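Local structure of HRDC domain-containing protein (Bifidobacterium adolescentis ATCC 15703, 3CYM) at residues 57-62 and 167-172; 119-124 and 174-179; 133-138 and 147-152. The protein probably acts as a 3'-5' exonuclease on nucleic acids, although its substrate and cellular role are not established. One frame throughout, in Å; residues are numbered along the deposited sequence.

Interaction 1 of 3, residues 57-62 and 167-172; sequences DWLVQF and NYAALD. With NA (sodium ion), chain B.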
loop_
_atom_site.group_PDB
_atom_site.type_symbol
_atom_site.label_atom_id
_atom_site.label_comp_id
_atom_site.label_asym_id
_atom_site.label_seq_id
_atom_site.Cartn_x
_atom_site.Cartn_y
_atom_site.Cartn_z
ATOM N N ASP A 57 -0.172 -4.723 -11.288
ATOM C CA ASP A 57 1.037 -4.111 -11.791
ATOM C C ASP A 57 0.946 -3.940 -13.311
ATOM O O ASP A 57 0.642 -4.887 -14.038
ATOM C CB ASP A 57 2.265 -4.941 -11.409
ATOM C CG ASP A 57 2.503 -4.999 -9.901
ATOM O OD1 ASP A 57 1.994 -4.128 -9.157
ATOM O OD2 ASP A 57 3.223 -5.923 -9.453
ATOM N N TRP A 58 1.192 -2.720 -13.771
ATOM C CA TRP A 58 1.274 -2.426 -15.191
ATOM C C TRP A 58 2.720 -2.291 -15.655
ATOM O O TRP A 58 2.999 -2.086 -16.845
ATOM C CB TRP A 58 0.450 -1.178 -15.500
ATOM C CG TRP A 58 -1.004 -1.508 -15.539
ATOM C CD1 TRP A 58 -1.883 -1.479 -14.491
ATOM C CD2 TRP A 58 -1.744 -1.979 -16.669
ATOM N NE1 TRP A 58 -3.130 -1.883 -14.905
ATOM C CE2 TRP A 58 -3.077 -2.191 -16.237
ATOM C CE3 TRP A 58 -1.419 -2.226 -18.007
ATOM C CZ2 TRP A 58 -4.077 -2.632 -17.094
ATOM C CZ3 TRP A 58 -2.412 -2.666 -18.861
ATOM C CH2 TRP A 58 -3.728 -2.874 -18.400
ATOM N N LEU A 59 3.635 -2.401 -14.699
ATOM C CA LEU A 59 5.068 -2.465 -14.974
ATOM C C LEU A 59 5.781 -3.101 -13.789
ATOM O O LEU A 59 5.337 -2.992 -12.646
ATOM C CB LEU A 59 5.652 -1.075 -15.271
ATOM C CG LEU A 59 7.103 -1.003 -15.795
ATOM C CD1 LEU A 59 7.313 -1.729 -17.116
ATOM C CD2 LEU A 59 7.530 0.431 -15.926
ATOM N N VAL A 60 6.888 -3.770 -14.083
ATOM C CA VAL A 60 7.682 -4.463 -13.091
ATOM C C VAL A 60 9.157 -4.182 -13.443
ATOM O O VAL A 60 9.558 -4.313 -14.597
ATOM C CB VAL A 60 7.279 -5.960 -13.071
ATOM C CG1 VAL A 60 8.436 -6.834 -12.892
ATOM C CG2 VAL A 60 6.216 -6.228 -11.995
ATOM N N GLN A 61 9.934 -3.732 -12.456
ATOM C CA GLN A 61 11.290 -3.231 -12.702
ATOM C C GLN A 61 12.311 -4.020 -11.912
ATOM O O GLN A 61 12.149 -4.208 -10.707
ATOM C CB GLN A 61 11.431 -1.747 -12.337
ATOM C CG GLN A 61 10.429 -0.806 -12.969
ATOM C CD GLN A 61 9.456 -0.231 -11.968
ATOM O OE1 GLN A 61 8.328 -0.693 -11.863
ATOM N NE2 GLN A 61 9.894 0.771 -11.216
ATOM N N PHE A 62 13.362 -4.466 -12.597
ATOM C CA PHE A 62 14.443 -5.217 -11.970
ATOM C C PHE A 62 15.816 -4.720 -12.359
ATOM O O PHE A 62 15.996 -4.152 -13.426
ATOM C CB PHE A 62 14.329 -6.708 -12.294
ATOM C CG PHE A 62 13.096 -7.338 -11.743
ATOM C CD1 PHE A 62 12.889 -7.397 -10.366
ATOM C CD2 PHE A 62 12.120 -7.834 -12.591
ATOM C CE1 PHE A 62 11.730 -7.961 -9.841
ATOM C CE2 PHE A 62 10.968 -8.408 -12.071
ATOM C CZ PHE A 62 10.769 -8.461 -10.690
ATOM N N ASN A 167 12.282 6.018 -17.947
ATOM C CA ASN A 167 13.412 6.576 -17.201
ATOM C C ASN A 167 13.149 6.646 -15.691
ATOM O O ASN A 167 14.014 6.257 -14.886
ATOM C CB ASN A 167 13.782 7.958 -17.759
ATOM C CG ASN A 167 15.020 8.530 -17.127
ATOM O OD1 ASN A 167 16.031 7.851 -16.996
ATOM N ND2 ASN A 167 14.951 9.793 -16.735
ATOM N N TYR A 168 11.960 7.128 -15.322
ATOM C CA TYR A 168 11.500 7.134 -13.928
ATOM C C TYR A 168 11.501 5.731 -13.329
ATOM O O TYR A 168 11.977 5.531 -12.213
ATOM C CB TYR A 168 10.093 7.751 -13.813
ATOM C CG TYR A 168 9.450 7.621 -12.435
ATOM C CD1 TYR A 168 9.595 8.629 -11.471
ATOM C CD2 TYR A 168 8.684 6.498 -12.097
ATOM C CE1 TYR A 168 9.001 8.514 -10.203
ATOM C CE2 TYR A 168 8.097 6.371 -10.837
ATOM C CZ TYR A 168 8.254 7.382 -9.899
ATOM O OH TYR A 168 7.668 7.247 -8.655
ATOM N N ALA A 169 10.943 4.773 -14.067
ATOM C CA ALA A 169 10.805 3.406 -13.596
ATOM C C ALA A 169 12.162 2.711 -13.448
ATOM O O ALA A 169 12.373 1.937 -12.511
ATOM C CB ALA A 169 9.899 2.626 -14.521
ATOM N N ALA A 170 13.075 3.014 -14.367
ATOM C CA ALA A 170 14.450 2.541 -14.292
ATOM C C ALA A 170 15.198 3.153 -13.110
ATOM O O ALA A 170 15.860 2.438 -12.356
ATOM C CB ALA A 170 15.169 2.844 -15.569
ATOM N N LEU A 171 15.075 4.468 -12.938
ATOM C CA LEU A 171 15.745 5.160 -11.836
ATOM C C LEU A 171 15.323 4.677 -10.447
ATOM O O LEU A 171 16.103 4.761 -9.504
ATOM C CB LEU A 171 15.625 6.688 -11.961
ATOM C CG LEU A 171 16.611 7.334 -12.948
ATOM C CD1 LEU A 171 16.169 8.762 -13.258
ATOM C CD2 LEU A 171 18.055 7.313 -12.441
ATOM N N ASP A 172 14.108 4.141 -10.337
ATOM C CA ASP A 172 13.618 3.585 -9.076
ATOM C C ASP A 172 14.258 2.266 -8.604
ATOM O O ASP A 172 14.189 1.945 -7.411
ATOM C CB ASP A 172 12.096 3.454 -9.115
ATOM C CG ASP A 172 11.394 4.655 -8.525
ATOM O OD1 ASP A 172 12.052 5.668 -8.201
ATOM O OD2 ASP A 172 10.155 4.577 -8.368
HETATM NA NA NA B . 8.130 3.263 -7.863
HETATM O O HOH W 1 6.499 5.101 -8.200
HETATM O O HOH W 2 8.315 2.726 -5.572
HETATM O O HOH W 3 6.172 2.044 -7.358
#

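Interaction 2 of 3, residues 119-124 and 174-179; sequences FDTEIA and ELLIEL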
loop_
_atom_site.group_PDB
_atom_site.type_symbol
_atom_site.label_atom_id
_atom_site.label_comp_id
_atom_site.label_asym_id
_atom_site.label_seq_id
_atom_site.Cartn_x
_atom_site.Cartn_y
_atom_site.Cartn_z
ATOM N N PHE A 119 15.604 -7.407 1.582
ATOM C CA PHE A 119 16.108 -6.239 2.279
ATOM C C PHE A 119 15.165 -5.099 1.955
ATOM O O PHE A 119 15.066 -4.675 0.803
ATOM C CB PHE A 119 17.536 -5.888 1.865
ATOM C CG PHE A 119 18.159 -4.815 2.711
ATOM C CD1 PHE A 119 18.953 -5.148 3.791
ATOM C CD2 PHE A 119 17.947 -3.464 2.434
ATOM C CE1 PHE A 119 19.517 -4.155 4.596
ATOM C CE2 PHE A 119 18.512 -2.471 3.228
ATOM C CZ PHE A 119 19.299 -2.818 4.305
ATOM N N ASP A 120 14.467 -4.605 2.972
ATOM C CA ASP A 120 13.562 -3.478 2.786
ATOM C C ASP A 120 14.283 -2.171 3.145
ATOM O O ASP A 120 14.591 -1.924 4.315
ATOM C CB ASP A 120 12.273 -3.680 3.600
ATOM C CG ASP A 120 11.135 -2.755 3.181
ATOM O OD1 ASP A 120 11.366 -1.601 2.755
ATOM O OD2 ASP A 120 9.975 -3.186 3.321
ATOM N N THR A 121 14.547 -1.336 2.139
ATOM C CA THR A 121 15.282 -0.086 2.366
ATOM C C THR A 121 14.452 0.950 3.130
ATOM O O THR A 121 15.014 1.857 3.726
ATOM C CB THR A 121 15.836 0.558 1.062
ATOM O OG1 THR A 121 14.782 0.711 0.106
ATOM C CG2 THR A 121 16.955 -0.275 0.462
ATOM N N GLU A 122 13.125 0.824 3.107
ATOM C CA GLU A 122 12.300 1.719 3.892
ATOM C C GLU A 122 12.353 1.293 5.344
ATOM O O GLU A 122 12.591 2.119 6.209
ATOM C CB GLU A 122 10.849 1.801 3.396
ATOM C CG GLU A 122 9.975 2.698 4.288
ATOM C CD GLU A 122 8.766 3.294 3.592
ATOM O OE1 GLU A 122 7.640 2.980 4.020
ATOM O OE2 GLU A 122 8.937 4.078 2.632
ATOM N N ILE A 123 12.160 0.002 5.600
ATOM C CA ILE A 123 12.212 -0.529 6.963
ATOM C C ILE A 123 13.553 -0.233 7.650
ATOM O O ILE A 123 13.584 0.250 8.791
ATOM C CB ILE A 123 11.856 -2.036 6.989
ATOM C CG1 ILE A 123 10.363 -2.221 6.682
ATOM C CG2 ILE A 123 12.233 -2.668 8.321
ATOM C CD1 ILE A 123 9.884 -3.662 6.683
ATOM N N ALA A 124 14.649 -0.495 6.936
ATOM C CA ALA A 124 16.001 -0.171 7.393
ATOM C C ALA A 124 16.207 1.318 7.693
ATOM O O ALA A 124 16.792 1.664 8.713
ATOM C CB ALA A 124 17.028 -0.655 6.385
ATOM N N GLU A 174 17.563 1.630 -9.965
ATOM C CA GLU A 174 18.957 1.967 -10.313
ATOM C C GLU A 174 19.959 2.002 -9.146
ATOM O O GLU A 174 21.129 1.657 -9.325
ATOM C CB GLU A 174 18.969 3.296 -11.099
ATOM C CG GLU A 174 20.324 4.015 -11.347
ATOM C CD GLU A 174 21.255 3.301 -12.328
ATOM O OE1 GLU A 174 20.888 2.232 -12.862
ATOM O OE2 GLU A 174 22.378 3.812 -12.559
ATOM N N LEU A 175 19.504 2.390 -7.958
ATOM C CA LEU A 175 20.420 2.600 -6.827
ATOM C C LEU A 175 20.187 1.695 -5.627
ATOM O O LEU A 175 20.842 1.857 -4.601
ATOM C CB LEU A 175 20.391 4.069 -6.380
ATOM C CG LEU A 175 20.773 5.102 -7.447
ATOM C CD1 LEU A 175 20.397 6.498 -6.997
ATOM C CD2 LEU A 175 22.256 5.005 -7.802
ATOM N N LEU A 176 19.268 0.741 -5.760
ATOM C CA LEU A 176 18.887 -0.115 -4.642
ATOM C C LEU A 176 19.976 -1.085 -4.144
ATOM O O LEU A 176 20.056 -1.339 -2.946
ATOM C CB LEU A 176 17.594 -0.881 -4.949
ATOM C CG LEU A 176 16.313 -0.072 -5.136
ATOM C CD1 LEU A 176 15.129 -1.001 -5.275
ATOM C CD2 LEU A 176 16.084 0.898 -3.970
ATOM N N ILE A 177 20.814 -1.616 -5.036
ATOM C CA ILE A 177 21.880 -2.506 -4.565
ATOM C C ILE A 177 22.953 -1.725 -3.792
ATOM O O ILE A 177 23.477 -2.214 -2.794
ATOM C CB ILE A 177 22.428 -3.520 -5.647
ATOM C CG1 ILE A 177 23.620 -2.970 -6.420
ATOM C CG2 ILE A 177 21.325 -4.041 -6.606
ATOM C CD1 ILE A 177 24.920 -3.532 -5.951
ATOM N N GLU A 178 23.234 -0.502 -4.240
ATOM C CA GLU A 178 24.170 0.392 -3.553
ATOM C C GLU A 178 23.584 0.918 -2.246
ATOM O O GLU A 178 24.321 1.142 -1.284
ATOM C CB GLU A 178 24.597 1.563 -4.451
ATOM C CG GLU A 178 25.462 1.166 -5.635
ATOM C CD GLU A 178 24.671 0.968 -6.921
ATOM O OE1 GLU A 178 23.424 0.876 -6.869
ATOM O OE2 GLU A 178 25.307 0.905 -7.996
ATOM N N LEU A 179 22.268 1.120 -2.224
ATOM C CA LEU A 179 21.564 1.495 -0.998
ATOM C C LEU A 179 21.719 0.433 0.072
ATOM O O LEU A 179 22.167 0.744 1.177
ATOM C CB LEU A 179 20.076 1.730 -1.250
ATOM C CG LEU A 179 19.571 3.155 -1.459
ATOM C CD1 LEU A 179 18.046 3.128 -1.386
ATOM C CD2 LEU A 179 20.168 4.143 -0.446
#

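Interaction 3 of 3, residues 133-138 and 147-152; sequences FGLAAV and LAKEHS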
loop_
_atom_site.group_PDB
_atom_site.type_symbol
_atom_site.label_atom_id
_atom_site.label_comp_id
_atom_site.label_asym_id
_atom_site.label_seq_id
_atom_site.Cartn_x
_atom_site.Cartn_y
_atom_site.Cartn_z
ATOM N N PHE A 133 11.543 9.150 4.918
ATOM C CA PHE A 133 11.978 7.819 4.512
ATOM C C PHE A 133 11.400 7.373 3.171
ATOM O O PHE A 133 11.252 6.174 2.921
ATOM C CB PHE A 133 11.650 6.799 5.612
ATOM C CG PHE A 133 10.241 6.903 6.149
ATOM C CD1 PHE A 133 9.984 7.587 7.340
ATOM C CD2 PHE A 133 9.178 6.299 5.481
ATOM C CE1 PHE A 133 8.679 7.676 7.852
ATOM C CE2 PHE A 133 7.870 6.383 5.983
ATOM C CZ PHE A 133 7.624 7.064 7.173
ATOM N N GLY A 134 11.072 8.337 2.314
ATOM C CA GLY A 134 10.760 8.035 0.923
ATOM C C GLY A 134 12.047 7.668 0.201
ATOM O O GLY A 134 13.145 7.924 0.714
ATOM N N LEU A 135 11.924 7.071 -0.984
ATOM C CA LEU A 135 13.099 6.642 -1.753
ATOM C C LEU A 135 14.098 7.775 -1.995
ATOM O O LEU A 135 15.277 7.629 -1.689
ATOM C CB LEU A 135 12.712 5.974 -3.082
ATOM C CG LEU A 135 13.911 5.393 -3.849
ATOM C CD1 LEU A 135 14.603 4.295 -3.017
ATOM C CD2 LEU A 135 13.562 4.880 -5.245
ATOM N N ALA A 136 13.609 8.903 -2.501
ATOM C CA ALA A 136 14.453 10.053 -2.813
ATOM C C ALA A 136 15.255 10.591 -1.614
ATOM O O ALA A 136 16.455 10.858 -1.740
ATOM C CB ALA A 136 13.615 11.153 -3.455
ATOM N N ALA A 137 14.599 10.723 -0.457
ATOM C CA ALA A 137 15.245 11.201 0.781
ATOM C C ALA A 137 16.310 10.235 1.314
ATOM O O ALA A 137 17.349 10.667 1.825
ATOM C CB ALA A 137 14.198 11.487 1.852
ATOM N N VAL A 138 16.041 8.935 1.169
ATOM C CA VAL A 138 16.945 7.854 1.573
ATOM C C VAL A 138 18.190 7.745 0.681
ATOM O O VAL A 138 19.303 7.593 1.195
ATOM C CB VAL A 138 16.185 6.481 1.677
ATOM C CG1 VAL A 138 17.141 5.291 1.803
ATOM C CG2 VAL A 138 15.227 6.498 2.855
ATOM N N LEU A 147 17.032 11.877 -6.886
ATOM C CA LEU A 147 16.102 11.413 -7.908
ATOM C C LEU A 147 14.925 12.387 -7.951
ATOM O O LEU A 147 14.280 12.624 -6.925
ATOM C CB LEU A 147 15.609 9.992 -7.592
ATOM C CG LEU A 147 16.632 8.875 -7.327
ATOM C CD1 LEU A 147 15.945 7.628 -6.781
ATOM C CD2 LEU A 147 17.450 8.530 -8.576
ATOM N N ALA A 148 14.669 12.974 -9.121
ATOM C CA ALA A 148 13.508 13.855 -9.303
ATOM C C ALA A 148 12.291 12.999 -9.614
ATOM O O ALA A 148 12.078 12.613 -10.760
ATOM C CB ALA A 148 13.762 14.854 -10.420
ATOM N N LYS A 149 11.498 12.694 -8.591
ATOM C CA LYS A 149 10.423 11.703 -8.714
ATOM C C LYS A 149 9.185 12.284 -9.412
ATOM O O LYS A 149 8.189 12.631 -8.770
ATOM C CB LYS A 149 10.096 11.115 -7.338
ATOM C CG LYS A 149 11.278 10.378 -6.690
ATOM C CD LYS A 149 11.286 8.895 -7.036
ATOM C CE LYS A 149 10.398 8.104 -6.076
ATOM N NZ LYS A 149 9.813 6.887 -6.705
ATOM N N GLU A 150 9.266 12.357 -10.741
ATOM C CA GLU A 150 8.354 13.168 -11.561
ATOM C C GLU A 150 7.094 12.463 -12.087
ATOM O O GLU A 150 6.090 13.126 -12.356
ATOM C CB GLU A 150 9.116 13.813 -12.730
ATOM C CG GLU A 150 10.103 14.909 -12.314
ATOM C CD GLU A 150 10.780 15.602 -13.494
ATOM O OE1 GLU A 150 11.082 16.811 -13.375
ATOM O OE2 GLU A 150 11.015 14.950 -14.534
ATOM N N HIS A 151 7.147 11.140 -12.234
ATOM C CA HIS A 151 6.054 10.391 -12.869
ATOM C C HIS A 151 5.411 9.360 -11.938
ATOM O O HIS A 151 4.981 8.286 -12.378
ATOM C CB HIS A 151 6.539 9.757 -14.182
ATOM C CG HIS A 151 7.141 10.749 -15.128
ATOM N ND1 HIS A 151 6.377 11.589 -15.911
ATOM C CD2 HIS A 151 8.432 11.065 -15.389
ATOM C CE1 HIS A 151 7.171 12.367 -16.627
ATOM N NE2 HIS A 151 8.423 12.069 -16.328
ATOM N N SER A 152 5.318 9.734 -10.661
ATOM C CA SER A 152 4.783 8.863 -9.611
ATOM C C SER A 152 3.291 8.577 -9.770
ATOM O O SER A 152 2.848 7.449 -9.549
ATOM C CB SER A 152 5.064 9.455 -8.221
ATOM O OG SER A 152 4.297 10.625 -7.980
HETATM O O HOH W 4 17.245 11.178 -4.101
#

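Interaction 1 of 3, residues 57-62 and 167-172
Gln-61 of the central strand holds on to the helix that carries Asp-172 by a single hydrogen bond from its side-chain amide: its NE2 donates to the main-chain O of Ala-169 at 3.0 Å, with an N-H...O angle of 152°. The amide nitrogen comes to that carbonyl from the side, with a C=O...N angle of 115°, the donor a little out of the carbonyl plane. With CG anti to the carbonyl carbon (chi1 -53°), CG rests 3.4 Å from Ala-169 O, and the bend at chi2 then turns the amide so that NE2 faces that oxygen. Two residues earlier, Leu-59 lays CD2 against the CB of Ala-169 at 3.5 Å, which gives the polar bond an apolar neighbour. One turn further along the helix, Asp-172 OD2 binds the sodium ion at 2.5 Å, with Asp-44, Glu-46 and three waters as the other ligands. One of these waters, 2.5 Å from Tyr-168 OH, lies at the edge of the tyrosine ring and in its plane, while CG of Asp-172 sits over one ring face, toward the rim. Lys-149 adds a salt bridge to the same carboxylate. Within the strand, a classic beta bulge sets Trp-58 and Leu-59 both opposite Glu-46. NE2 of Gln-61 also bonds to OE2 of Glu-46, a sodium ligand, making Gln-61 a second-shell residue. A leucine in its place would probably leave Ala-169 O and Glu-46 OE2 without this shared donor and the Glu-46 carboxylate freer to turn. The Tyr-168 and Asp-172 spacing matches the third motif of DEDDy exonucleases, consistent with a metal site whose acidic ligands are positioned from both strand and helix.

Interaction 2 of 3, residues 119-124 and 174-179
Thr-121 turns its methyl to Leu-179 through its first torsion: chi1 of 53° places OG1 between the backbone N and the carbonyl carbon, which swings CG2 round to lie anti to the carbonyl carbon and face helix 176-190. There CG2 meets CD1 of Leu-179 at 4.0 Å and its CB at 4.1 Å, the two side chains crossing at about a right angle. Leu-179 reaches this position with chi1 at -97°, off a staggered value. The same threonine is two-sided. Its OG1 passes 4.3 Å from CD2 of Leu-176, a loose contact, and is hydrogen-bonded to ND1 of His-99, so the hydroxyl is satisfied although buried. CG2 also lies at the edge of the Phe-119 ring, in the ring plane, so the strand contributes a ring edge beside the methyl. No hydrogen bond joins the segments; their hold is apolar. Asp-120 fixes where Thr-121 stands, for it is the N-cap of helix 121-127: OD1 accepts from Glu-122 N at 3.0 Å and, weakly, from Ile-123 N. That oxygen also takes the N-H of Asp-100, while OD2 bonds to Ser-101, so the cap is tied to the loop after strand 95-98 and to the start of helix 101-111. An outermost strand running straight into a helix that packs on a later helix fits the alpha/beta fold of RNase H-like exonucleases, in which His-99 probably opens the second sequence motif.

Interaction 3 of 3, residues 133-138 and 147-152
Ala-136 and Leu-147 bring the backbones to 5.5 Å between CA atoms, where the first turn of helix 135-143, with Gly-134 at its N-cap, runs past the irregular loop that follows strand 145-146. The loop bends in an inverse gamma turn centred on Lys-149, in the exonuclease domain of RNase H-like fold, near the metal site. The CB of Ala-136 is the hub: it sits 3.8 Å from Leu-147 O and 4.1 Å from CG of Lys-149. Leu-135 and Leu-147 cross obliquely and meet methyl to methyl, CD2 to CD1, at 3.9 Å; CG of Leu-135 stands anti to the backbone N (chi1 -174°), which carries its branch to the loop. Leu-147 continues the apolar patch onto Leu-175. CG of Lys-149 passes Ala-136, and the kinks at chi2 and chi3 then bring CE to 4.3 Å from the CB of Leu-135, before NZ hydrogen-bonds to Tyr-168 OH and salt-bridges Asp-172. A water bridges the backbones, donating a hydrogen bond to Ala-136 O at 2.5 Å and accepting one from Leu-147 N at 2.9 Å.

Overall arrangement
Interactions 1 and 3 converge on the sodium site, their centres about 13 Å apart. Lys-149 joins them: its NZ lies 2.9 Å from Asp-172 OD2 and 2.9 Å from Tyr-168 OH, while CD2 of Leu-135 packs 3.4 Å from Asp-172 OD1. Interaction 2 does not reach the metal; its Leu-176 side chain is about 8 Å from a bound sodium ion. Its helix 176-190 follows helix 163-174 in the chain, and Leu-176 CD2 touches Leu-135 CD1 at 3.8 Å, with Leu-175 CD1 3.9 Å from Leu-147 CD2. Along the sequence, interaction 3 falls within the span bridged by each of the others; interactions 1 and 2 both reach the same sheet, while interaction 3 joins the metal side to the apolar packing of helix 176-190.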